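Local atomic coordinates of cellulose hydrolase (PDB entry 4YZT), a protein that cleaves internal beta-1,4-glucosidic bonds of cellulose as a multi-modular endoglucanase of glycoside hydrolase family 5. Residues 252-255 with 256-260; 327-331 with 332-336; 169-172 with 173-177; 486-490 with 491-495; 442-445 with 446-449. One frame throughout, in Å; residues are numbered along the deposited sequence.

Contact 1: 252-255 with 256-260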
# COMPACT_ATOMS: atom_id res chain seq x y z
N ASP A 252 -8.76 -9.36 -13.43
CA ASP A 252 -7.35 -9.59 -13.16
C ASP A 252 -7.11 -10.85 -12.33
O ASP A 252 -6.23 -11.64 -12.65
CB ASP A 252 -6.72 -8.39 -12.45
CG ASP A 252 -6.19 -7.34 -13.42
OD1 ASP A 252 -6.19 -7.60 -14.64
OD2 ASP A 252 -5.77 -6.25 -12.95
N ILE A 253 -7.88 -11.04 -11.27
CA ILE A 253 -7.55 -12.08 -10.29
C ILE A 253 -8.40 -13.35 -10.43
O ILE A 253 -7.97 -14.43 -10.00
CB ILE A 253 -7.66 -11.52 -8.85
CG1 ILE A 253 -9.11 -11.32 -8.44
CG2 ILE A 253 -6.88 -10.20 -8.74
CD1 ILE A 253 -9.26 -10.86 -7.00
N LYS A 254 -9.58 -13.25 -11.05
CA LYS A 254 -10.41 -14.44 -11.30
C LYS A 254 -9.68 -15.64 -11.97
O LYS A 254 -9.91 -16.79 -11.59
CB LYS A 254 -11.64 -14.05 -12.14
CG LYS A 254 -12.62 -15.20 -12.41
CD LYS A 254 -13.81 -14.71 -13.21
CE LYS A 254 -14.81 -15.82 -13.49
NZ LYS A 254 -16.00 -15.27 -14.20
N PRO A 255 -8.82 -15.39 -12.98
CA PRO A 255 -8.13 -16.55 -13.58
C PRO A 255 -7.22 -17.32 -12.61
O PRO A 255 -6.94 -18.50 -12.85
CB PRO A 255 -7.29 -15.91 -14.69
CG PRO A 255 -8.01 -14.68 -15.06
CD PRO A 255 -8.58 -14.16 -13.76
N VAL A 256 -6.78 -16.67 -11.53
CA VAL A 256 -5.92 -17.33 -10.55
C VAL A 256 -6.79 -18.27 -9.71
O VAL A 256 -6.37 -19.38 -9.36
CB VAL A 256 -5.18 -16.32 -9.65
CG1 VAL A 256 -4.39 -17.04 -8.56
CG2 VAL A 256 -4.24 -15.46 -10.49
N TYR A 257 -8.00 -17.82 -9.42
CA TYR A 257 -8.97 -18.69 -8.79
C TYR A 257 -9.28 -19.88 -9.69
O TYR A 257 -9.30 -21.03 -9.25
CB TYR A 257 -10.26 -17.93 -8.46
CG TYR A 257 -11.38 -18.85 -8.07
CD1 TYR A 257 -11.43 -19.37 -6.79
CD2 TYR A 257 -12.37 -19.19 -8.97
CE1 TYR A 257 -12.45 -20.22 -6.41
CE2 TYR A 257 -13.40 -20.04 -8.60
CZ TYR A 257 -13.44 -20.55 -7.32
OH TYR A 257 -14.46 -21.39 -6.94
N GLU A 258 -9.51 -19.62 -10.97
CA GLU A 258 -9.94 -20.70 -11.86
C GLU A 258 -8.85 -21.74 -12.12
O GLU A 258 -9.14 -22.93 -12.19
CB GLU A 258 -10.43 -20.12 -13.19
CG GLU A 258 -11.68 -19.24 -13.08
CD GLU A 258 -12.02 -18.57 -14.41
OE1 GLU A 258 -13.11 -18.84 -14.97
OE2 GLU A 258 -11.19 -17.77 -14.91
N LYS A 259 -7.60 -21.31 -12.27
CA LYS A 259 -6.52 -22.25 -12.59
C LYS A 259 -6.02 -22.98 -11.36
O LYS A 259 -5.67 -24.16 -11.44
CB LYS A 259 -5.34 -21.54 -13.27
CG LYS A 259 -4.26 -22.51 -13.75
CD LYS A 259 -3.22 -21.86 -14.64
CE LYS A 259 -2.33 -22.91 -15.29
NZ LYS A 259 -1.53 -22.32 -16.40
N PHE A 260 -5.99 -22.28 -10.23
CA PHE A 260 -5.28 -22.80 -9.06
C PHE A 260 -6.16 -23.03 -7.84
O PHE A 260 -6.17 -24.13 -7.31
CB PHE A 260 -4.13 -21.88 -8.69
CG PHE A 260 -3.04 -21.81 -9.74
CD1 PHE A 260 -2.33 -22.95 -10.10
CD2 PHE A 260 -2.70 -20.60 -10.35
CE1 PHE A 260 -1.33 -22.90 -11.08
CE2 PHE A 260 -1.70 -20.54 -11.30
CZ PHE A 260 -1.01 -21.69 -11.67
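Glu258 folds back over Lys254 and Pro255, one turn earlier on helix 243-261, an outer helix of the TIM barrel that follows barrel strand 218-224 and precedes strand 267-272. Its CB lies over two backbone oxygens, nearer to that of Lys254 than to that of Pro255. CG, placed beside its own backbone N (chi1 -64°), drops to 3.4 Å from Lys254 O. From there the chain runs extended, and CD reaches Lys254 CG at 4.0 Å. The carboxylate then divides its neighbours: OE2 sits 3.6 Å from Pro255 CA, while OE1 lies 3.8 Å from Lys254 CE. The fully extended lysine passes the glutamate at a slant, so methylene groups meet the carboxylate, and the opposite charges, with Lys254 NZ 4.7 Å from Glu258 OE1, probably attract at a distance, their charged atoms not in contact.

Beneath them the backbone is disturbed by Pro255, whose N carries no hydrogen for the preceding turn, and the helix kinks. Ile253 O is used by Val256 N at 3.0 Å, with a second, weak bond from Tyr257 N, whereas regular spacing returns with Glu258 N on Lys254 O and Lys259 N on Pro255 O. On the inner side Val256 and Phe260 press against strand 218-224 and helix 203-208. Lys259, itself exposed, sends its NZ to Leu207 O. Glu258 N bonds Lys254 O at 2.9 Å, with an N-H...O angle of 155°.

Contact 2: 327-331 with 332-336; sequences VIQAG and RGVPN
A Schellman motif closes helix 321-330: Val334 N bonds Gln329 O at 3.0 Å, and Gly333 N bonds Ala330 O at 3.0 Å across a type I beta turn, with Gly333, at positive phi, as the C-prime residue. Gln329 O also accepts Arg332 N, and its two donors come from opposite faces of the carbonyl plane. Val334 lies alongside the Gln329 side chain, its CG1 3.8 Å from Gln329 OE1. Further on, the chain doubles back, and Asn336 sets its OD1 3.2 Å from Gln329 CB, the two amide planes almost perpendicular (87°), while its ND2 rests on Ala330 CB. That amide is held mainly from outside, by Asp288 OD1 and Ala422 N.

Arg332 runs back beside Ile328, pointing the same way. Extended from CG to NE, its chain brings NH1 to Ile328 O at 3.3 Å, the oxygen at the guanidinium edge and in its plane; Ile328 CG2 packs 3.5 Å from the same nitrogen. NH2 reaches Gly67 O. A leucine here would probably leave Ile328 O and Gly67 O without this donor and remove one tie between the helix end and the loop at Gly67.

Near a helix C-terminus carbonyls lack the usual donors of a following turn; here backbone N-H groups and a cationic guanidinium supply them, a pairing that the helix dipole is likely to strengthen.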
# COMPACT_ATOMS: atom_id res chain seq x y z
N VAL A 327 -10.18 -2.80 5.93
CA VAL A 327 -9.39 -4.00 5.64
C VAL A 327 -9.70 -5.13 6.63
O VAL A 327 -9.87 -6.28 6.24
CB VAL A 327 -7.87 -3.69 5.65
CG1 VAL A 327 -7.03 -4.97 5.69
CG2 VAL A 327 -7.50 -2.84 4.42
N ILE A 328 -9.79 -4.78 7.91
CA ILE A 328 -10.13 -5.73 8.97
C ILE A 328 -11.49 -6.41 8.75
O ILE A 328 -11.62 -7.63 8.90
CB ILE A 328 -10.13 -5.00 10.33
CG1 ILE A 328 -8.70 -4.56 10.65
CG2 ILE A 328 -10.72 -5.88 11.44
CD1 ILE A 328 -7.69 -5.69 10.61
N GLN A 329 -12.49 -5.62 8.39
CA GLN A 329 -13.83 -6.16 8.16
C GLN A 329 -13.90 -6.93 6.83
O GLN A 329 -14.36 -8.08 6.78
CB GLN A 329 -14.86 -5.03 8.19
CG GLN A 329 -14.98 -4.36 9.55
CD GLN A 329 -15.50 -5.31 10.61
OE1 GLN A 329 -16.41 -6.10 10.35
NE2 GLN A 329 -14.94 -5.23 11.82
N ALA A 330 -13.43 -6.31 5.76
CA ALA A 330 -13.47 -6.95 4.46
C ALA A 330 -12.65 -8.25 4.45
O ALA A 330 -13.02 -9.21 3.78
CB ALA A 330 -12.97 -5.99 3.38
N GLY A 331 -11.55 -8.28 5.20
CA GLY A 331 -10.70 -9.45 5.25
C GLY A 331 -11.34 -10.61 6.00
O GLY A 331 -10.85 -11.74 5.92
N ARG A 332 -12.42 -10.31 6.73
CA ARG A 332 -13.24 -11.34 7.39
C ARG A 332 -14.52 -11.63 6.61
O ARG A 332 -15.42 -12.31 7.11
CB ARG A 332 -13.58 -10.92 8.82
CG ARG A 332 -12.42 -11.04 9.78
CD ARG A 332 -12.68 -10.35 11.12
NE ARG A 332 -11.67 -10.72 12.10
CZ ARG A 332 -10.44 -10.20 12.15
NH1 ARG A 332 -10.08 -9.27 11.27
NH2 ARG A 332 -9.58 -10.62 13.08
N GLY A 333 -14.61 -11.10 5.40
CA GLY A 333 -15.76 -11.33 4.54
C GLY A 333 -16.96 -10.45 4.82
O GLY A 333 -18.07 -10.77 4.41
N VAL A 334 -16.74 -9.34 5.51
CA VAL A 334 -17.83 -8.42 5.86
C VAL A 334 -17.76 -7.17 4.99
O VAL A 334 -16.79 -6.43 5.04
CB VAL A 334 -17.76 -8.03 7.35
CG1 VAL A 334 -18.91 -7.11 7.73
CG2 VAL A 334 -17.75 -9.29 8.22
N PRO A 335 -18.77 -6.96 4.14
CA PRO A 335 -18.79 -5.76 3.30
C PRO A 335 -18.93 -4.46 4.09
O PRO A 335 -19.60 -4.42 5.13
CB PRO A 335 -20.01 -5.99 2.41
CG PRO A 335 -20.17 -7.49 2.38
CD PRO A 335 -19.80 -7.93 3.76
N ASN A 336 -18.29 -3.41 3.58
CA ASN A 336 -18.32 -2.09 4.19
C ASN A 336 -19.07 -1.09 3.32
O ASN A 336 -18.86 -1.05 2.10
CB ASN A 336 -16.90 -1.57 4.42
CG ASN A 336 -16.05 -2.55 5.20
OD1 ASN A 336 -16.17 -2.64 6.43
ND2 ASN A 336 -15.17 -3.27 4.50

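Contact 3: 169-172 with 173-177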
# COMPACT_ATOMS: atom_id res chain seq x y z
N TYR A 169 12.32 -21.02 -16.63
CA TYR A 169 12.84 -22.35 -16.35
C TYR A 169 13.70 -22.34 -15.09
O TYR A 169 13.60 -23.23 -14.24
CB TYR A 169 13.66 -22.86 -17.53
CG TYR A 169 14.20 -24.24 -17.31
CD1 TYR A 169 13.48 -25.35 -17.72
CD2 TYR A 169 15.43 -24.44 -16.69
CE1 TYR A 169 13.95 -26.62 -17.53
CE2 TYR A 169 15.92 -25.72 -16.49
CZ TYR A 169 15.17 -26.81 -16.91
OH TYR A 169 15.63 -28.10 -16.74
N GLN A 170 14.55 -21.32 -14.98
CA GLN A 170 15.42 -21.18 -13.82
C GLN A 170 14.63 -20.92 -12.55
O GLN A 170 14.97 -21.41 -11.47
CB GLN A 170 16.42 -20.05 -14.06
CG GLN A 170 17.51 -20.38 -15.05
CD GLN A 170 18.48 -19.22 -15.18
OE1 GLN A 170 18.11 -18.15 -15.66
NE2 GLN A 170 19.72 -19.42 -14.72
N MET A 171 13.57 -20.13 -12.69
CA MET A 171 12.66 -19.87 -11.59
C MET A 171 12.05 -21.16 -11.08
O MET A 171 12.00 -21.42 -9.88
CB MET A 171 11.55 -18.91 -12.02
CG MET A 171 10.50 -18.72 -10.95
SD MET A 171 10.98 -17.47 -9.74
CE MET A 171 11.08 -18.43 -8.24
N ASN A 172 11.57 -21.98 -12.00
CA ASN A 172 10.97 -23.24 -11.61
C ASN A 172 12.00 -24.19 -10.99
O ASN A 172 11.69 -24.90 -10.03
CB ASN A 172 10.26 -23.88 -12.81
CG ASN A 172 8.97 -23.13 -13.18
OD1 ASN A 172 8.26 -22.60 -12.31
ND2 ASN A 172 8.67 -23.09 -14.47
N LEU A 173 13.22 -24.18 -11.51
CA LEU A 173 14.32 -24.94 -10.92
C LEU A 173 14.61 -24.44 -9.51
O LEU A 173 14.83 -25.24 -8.60
CB LEU A 173 15.59 -24.84 -11.77
CG LEU A 173 16.88 -25.43 -11.16
CD1 LEU A 173 16.72 -26.92 -10.93
CD2 LEU A 173 18.11 -25.16 -12.02
N LEU A 174 14.63 -23.13 -9.35
CA LEU A 174 14.99 -22.53 -8.07
C LEU A 174 13.96 -22.94 -7.04
O LEU A 174 14.32 -23.33 -5.93
CB LEU A 174 15.09 -21.01 -8.19
CG LEU A 174 15.48 -20.15 -6.98
CD1 LEU A 174 15.98 -18.78 -7.47
CD2 LEU A 174 14.31 -19.95 -6.03
N ASN A 175 12.68 -22.85 -7.39
CA ASN A 175 11.61 -23.24 -6.47
C ASN A 175 11.75 -24.69 -6.03
O ASN A 175 11.62 -25.00 -4.84
CB ASN A 175 10.24 -23.03 -7.11
CG ASN A 175 9.82 -21.58 -7.13
OD1 ASN A 175 10.38 -20.76 -6.40
ND2 ASN A 175 8.83 -21.25 -7.95
N ARG A 176 12.00 -25.58 -7.00
CA ARG A 176 12.11 -27.00 -6.73
C ARG A 176 13.30 -27.33 -5.83
O ARG A 176 13.19 -28.14 -4.91
CB ARG A 176 12.21 -27.78 -8.05
CG ARG A 176 12.33 -29.30 -7.86
CD ARG A 176 12.22 -30.07 -9.18
NE ARG A 176 13.20 -29.66 -10.19
CZ ARG A 176 12.92 -28.86 -11.21
NH1 ARG A 176 11.69 -28.40 -11.36
NH2 ARG A 176 13.87 -28.54 -12.09
N GLU A 177 14.44 -26.70 -6.10
CA GLU A 177 15.67 -27.00 -5.38
C GLU A 177 15.63 -26.48 -3.96
O GLU A 177 16.06 -27.17 -3.03
CB GLU A 177 16.88 -26.43 -6.12
CG GLU A 177 17.16 -27.12 -7.44
CD GLU A 177 17.65 -28.54 -7.24
OE1 GLU A 177 18.72 -28.71 -6.61
OE2 GLU A 177 16.98 -29.48 -7.71
O HOH W 1 7.86 -23.30 -9.54
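Met171 and Asn175 make the tight side of this helical turn. The methionine chain, bent at chi2 and chi3, swings CE forward along the helix until it stands 3.1 Å from Asn175 OD1, a short approach, with the amide carbon CG at 3.6 Å. The same methyl brushes Leu174 CD2 at 4.2 Å, and Leu174 itself is buried against helix 130-147. Asn175 N bonds Met171 O at 3.0 Å below them. Beside this cluster a water joins two amides: it donates to Asn172 OD1 at 2.9 Å and accepts from Asn175 ND2 at 2.8 Å. The helix, 168-184, is the crossover of the beta-alpha-beta unit between barrel strands 155-158 and 194-196, and Asn175 ND2 reaches past the latter to Gly197 O. With an alanine at Asn175, the water and Gly197 O would probably lose their amide donor and the Met171 methyl become freer to turn. Asn172 ties the helix to another loop through Ser209 O and Glu211 N.

The other side is loose. Exposed Tyr169 stays apart even though its ring leans onward along the helix, its CE2 stopping 4.8 Å from Leu173 CB, and exposed Arg176, bent at chi3, brings NH1 only to 3.7 Å from Asn172 O.

Contact 4: 486-490 with 491-495; sequences PYLNY and DEDFY
Asn489 N is held by Asp493 OD2 at 2.8 Å, met on the anti side of the carboxylate, while Asp493 N returns a bond of 2.9 Å to Asn489 O. The pair thus closes a loop with one side-chain and one backbone link, and the asparagine and aspartate side chains run side by side. The other carboxylate oxygen, Asp493 OD1, forms a salt bridge with Arg506 NE. Asn489 also gives its amide ND2 to Glu492 OE1 at 2.9 Å; the acceptor lies close to the amide plane, whereas the nitrogen stands above the carboxylate plane. Its own OD1 takes Trp235 N, so both ends of the amide are occupied.

Between these, Asp491 has positive phi and makes a classic gamma turn, with a weak bond from Glu492 N to Tyr490 O. Asp491 CB sits over one face of the Tyr490 ring, 4.1 Å from the centroid. The Phe494 ring, its CG wedged between backbone N and carbonyl carbon (chi1 66°), turns back beneath the preceding residues: Tyr490 CA lies over its face, 3.9 Å from the centroid, while Leu488 CB packs 3.8 Å from CD2 and Leu488 O comes to the ring edge.

Phe494 opens strand 494-497, an outermost strand of an antiparallel sheet. The tight turn before it meets the barrel's Asn233-Trp235 loop through Tyr490 and Asn489, and places the side chain of Asp491 near a bound glucose unit, consistent with an interdomain loop bordering the cellotetraose site.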
# COMPACT_ATOMS: atom_id res chain seq x y z
N PRO A 486 2.16 16.00 -19.22
CA PRO A 486 2.92 16.97 -18.42
C PRO A 486 2.79 16.66 -16.94
O PRO A 486 3.46 17.31 -16.11
CB PRO A 486 2.25 18.30 -18.77
CG PRO A 486 0.80 17.91 -18.93
CD PRO A 486 0.84 16.55 -19.62
N TYR A 487 1.96 15.68 -16.59
CA TYR A 487 1.73 15.41 -15.17
C TYR A 487 2.91 14.66 -14.56
O TYR A 487 3.47 13.74 -15.17
CB TYR A 487 0.41 14.65 -14.97
CG TYR A 487 -0.77 15.60 -15.03
CD1 TYR A 487 -1.42 15.85 -16.21
CD2 TYR A 487 -1.18 16.29 -13.89
CE1 TYR A 487 -2.47 16.73 -16.28
CE2 TYR A 487 -2.24 17.18 -13.94
CZ TYR A 487 -2.88 17.39 -15.13
OH TYR A 487 -3.93 18.27 -15.19
N LEU A 488 3.29 15.10 -13.37
CA LEU A 488 4.42 14.57 -12.63
C LEU A 488 4.00 13.43 -11.69
O LEU A 488 2.81 13.13 -11.56
CB LEU A 488 5.10 15.68 -11.82
CG LEU A 488 5.50 16.96 -12.59
CD1 LEU A 488 6.12 17.96 -11.63
CD2 LEU A 488 6.49 16.62 -13.69
N ASN A 489 4.97 12.81 -11.02
CA ASN A 489 4.71 11.66 -10.17
C ASN A 489 4.94 11.96 -8.69
O ASN A 489 5.98 12.50 -8.31
CB ASN A 489 5.59 10.47 -10.58
CG ASN A 489 5.26 9.93 -11.97
OD1 ASN A 489 4.22 10.23 -12.54
ND2 ASN A 489 6.15 9.10 -12.50
N TYR A 490 3.97 11.60 -7.86
CA TYR A 490 4.09 11.79 -6.41
C TYR A 490 5.40 11.24 -5.83
O TYR A 490 5.87 10.17 -6.23
CB TYR A 490 2.92 11.13 -5.70
CG TYR A 490 3.04 11.12 -4.18
CD1 TYR A 490 2.93 12.30 -3.45
CD2 TYR A 490 3.29 9.94 -3.49
CE1 TYR A 490 3.04 12.30 -2.06
CE2 TYR A 490 3.40 9.93 -2.10
CZ TYR A 490 3.28 11.12 -1.40
OH TYR A 490 3.40 11.12 -0.03
N ASP A 491 5.99 12.01 -4.92
CA ASP A 491 7.17 11.65 -4.13
C ASP A 491 8.45 11.79 -4.96
O ASP A 491 9.35 12.51 -4.54
CB ASP A 491 7.05 10.23 -3.55
CG ASP A 491 7.81 10.06 -2.24
OD1 ASP A 491 7.97 11.04 -1.48
OD2 ASP A 491 8.24 8.92 -1.97
N GLU A 492 8.56 11.13 -6.11
CA GLU A 492 9.80 11.26 -6.87
C GLU A 492 9.91 12.64 -7.52
O GLU A 492 11.02 13.16 -7.68
CB GLU A 492 9.95 10.15 -7.92
CG GLU A 492 9.04 10.24 -9.10
CD GLU A 492 9.16 9.03 -10.03
OE1 GLU A 492 8.74 9.13 -11.19
OE2 GLU A 492 9.64 7.96 -9.58
N ASP A 493 8.77 13.26 -7.84
CA ASP A 493 8.76 14.59 -8.47
C ASP A 493 8.25 15.71 -7.57
O ASP A 493 8.66 16.86 -7.72
CB ASP A 493 7.91 14.58 -9.73
CG ASP A 493 8.46 13.68 -10.81
OD1 ASP A 493 9.69 13.49 -10.86
OD2 ASP A 493 7.65 13.19 -11.63
N PHE A 494 7.33 15.40 -6.65
CA PHE A 494 6.75 16.47 -5.84
C PHE A 494 6.23 15.96 -4.51
O PHE A 494 5.97 14.78 -4.33
CB PHE A 494 5.61 17.19 -6.58
CG PHE A 494 4.39 16.31 -6.85
CD1 PHE A 494 3.42 16.12 -5.86
CD2 PHE A 494 4.21 15.70 -8.08
CE1 PHE A 494 2.31 15.32 -6.10
CE2 PHE A 494 3.10 14.90 -8.33
CZ PHE A 494 2.14 14.71 -7.33
N TYR A 495 6.06 16.88 -3.57
CA TYR A 495 5.39 16.55 -2.32
C TYR A 495 4.91 17.80 -1.60
O TYR A 495 5.30 18.93 -1.94
CB TYR A 495 6.30 15.73 -1.39
CG TYR A 495 7.63 16.37 -1.03
CD1 TYR A 495 8.71 16.33 -1.90
CD2 TYR A 495 7.80 16.99 0.21
CE1 TYR A 495 9.94 16.91 -1.55
CE2 TYR A 495 9.03 17.59 0.56
CZ TYR A 495 10.09 17.53 -0.32
OH TYR A 495 11.30 18.11 0.03

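Contact 5: 442-445 with 446-449; sequences TISQ and SAIS
Ile443 and Ile448 cross at about a right angle on one side of a reversing chain. Ile443 CG2 touches Ile448 CG1 at 3.8 Å. That CG1 is turned beside its own backbone N (chi1 -61°), which carries it inward to 3.5 Å from Ser444 O and 3.6 Å from Gln445 O, and both isoleucines continue onto Leu508 of helix 505-510.

Serines occupy the other side. Ser444, with OG opposite its own N (chi1 169°), bonds Pro536 O; Ala447 CB packs 3.8 Å from Ser444 CB. Ser446 OG turns to Pro536 OXT, and its 3.3 Å approach to Ser444 OG is weak and unsettled, all the more doubtful because Ser446 has a second conformer. In this conformer the two hydroxyls would reach the two oxygens of the terminal carboxylate.

The backbone reverses through the 2.9 Å bond from Ala447 N to Ser444 O. Gln445 and Ser446 have backbone angles of a type I beta turn, which takes the chain off the end of strand 440-444, an outermost strand running parallel to 527-535, into the loop before strand 452-457.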
# COMPACT_ATOMS: atom_id res chain seq x y z
N THR A 442 13.44 31.83 -9.68
CA THR A 442 14.50 31.72 -10.68
C THR A 442 15.52 30.73 -10.16
O THR A 442 15.95 30.81 -9.01
CB THR A 442 15.14 33.08 -10.97
OG1 THR A 442 14.15 33.96 -11.50
CG2 THR A 442 16.29 32.95 -11.99
N ILE A 443 15.87 29.77 -11.01
CA ILE A 443 16.84 28.75 -10.67
C ILE A 443 18.04 28.82 -11.61
O ILE A 443 17.89 28.91 -12.83
CB ILE A 443 16.21 27.35 -10.72
CG1 ILE A 443 15.18 27.22 -9.60
CG2 ILE A 443 17.27 26.27 -10.63
CD1 ILE A 443 14.61 25.86 -9.45
N SER A 444 19.24 28.81 -11.03
CA SER A 444 20.47 28.68 -11.78
C SER A 444 20.79 27.20 -11.96
O SER A 444 20.89 26.45 -10.98
CB SER A 444 21.60 29.42 -11.08
OG SER A 444 22.84 29.10 -11.67
N GLN A 445 20.96 26.78 -13.21
CA GLN A 445 21.17 25.36 -13.53
C GLN A 445 22.42 24.78 -12.87
O GLN A 445 22.46 23.60 -12.52
CB GLN A 445 21.28 25.15 -15.04
CG GLN A 445 20.07 25.58 -15.84
CD GLN A 445 20.26 25.36 -17.33
OE1 GLN A 445 20.75 26.23 -18.04
NE2 GLN A 445 19.85 24.19 -17.80
N SER A 446 23.44 25.61 -12.73
CA SER A 446 24.70 25.17 -12.15
C SER A 446 24.66 25.20 -10.63
O SER A 446 25.58 24.72 -9.96
CB SER A 446 25.85 26.06 -12.65
OG SER A 446 25.62 27.41 -12.29
N ALA A 447 23.59 25.76 -10.08
CA ALA A 447 23.48 25.92 -8.64
C ALA A 447 22.40 25.04 -8.02
O ALA A 447 22.05 25.22 -6.85
CB ALA A 447 23.21 27.39 -8.30
N ILE A 448 21.89 24.08 -8.77
CA ILE A 448 20.83 23.21 -8.25
C ILE A 448 21.36 22.28 -7.16
O ILE A 448 22.34 21.57 -7.38
CB ILE A 448 20.19 22.36 -9.36
CG1 ILE A 448 19.56 23.26 -10.43
CG2 ILE A 448 19.15 21.41 -8.76
CD1 ILE A 448 18.86 22.51 -11.54
N SER A 449 20.71 22.28 -6.00
CA SER A 449 21.15 21.46 -4.88
C SER A 449 19.99 21.26 -3.91
O SER A 449 19.74 22.11 -3.05
CB SER A 449 22.34 22.11 -4.16
OG SER A 449 22.95 21.20 -3.25

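How the contacts relate
Contacts 1 and 3 lie on outer helices of the same TIM barrel, 22 Å apart between centres and about 9 Å between nearest atoms. Contact 2 ends a later helix, with its centre 21 Å from that of contact 1, and leads into the mixed sheet beginning with strand 338-347. Contacts 4 and 5 belong to the C-terminal part of the chain, 19 Å apart between centres, and both touch helix 505-510. Contact 4 is on the opposite side of the chain's centre from contact 2, 33 Å away between centres. The side chain of Asp491 in contact 4 is about 6 Å from a bound glucose unit, that of Met171 in contact 3 about 13 Å.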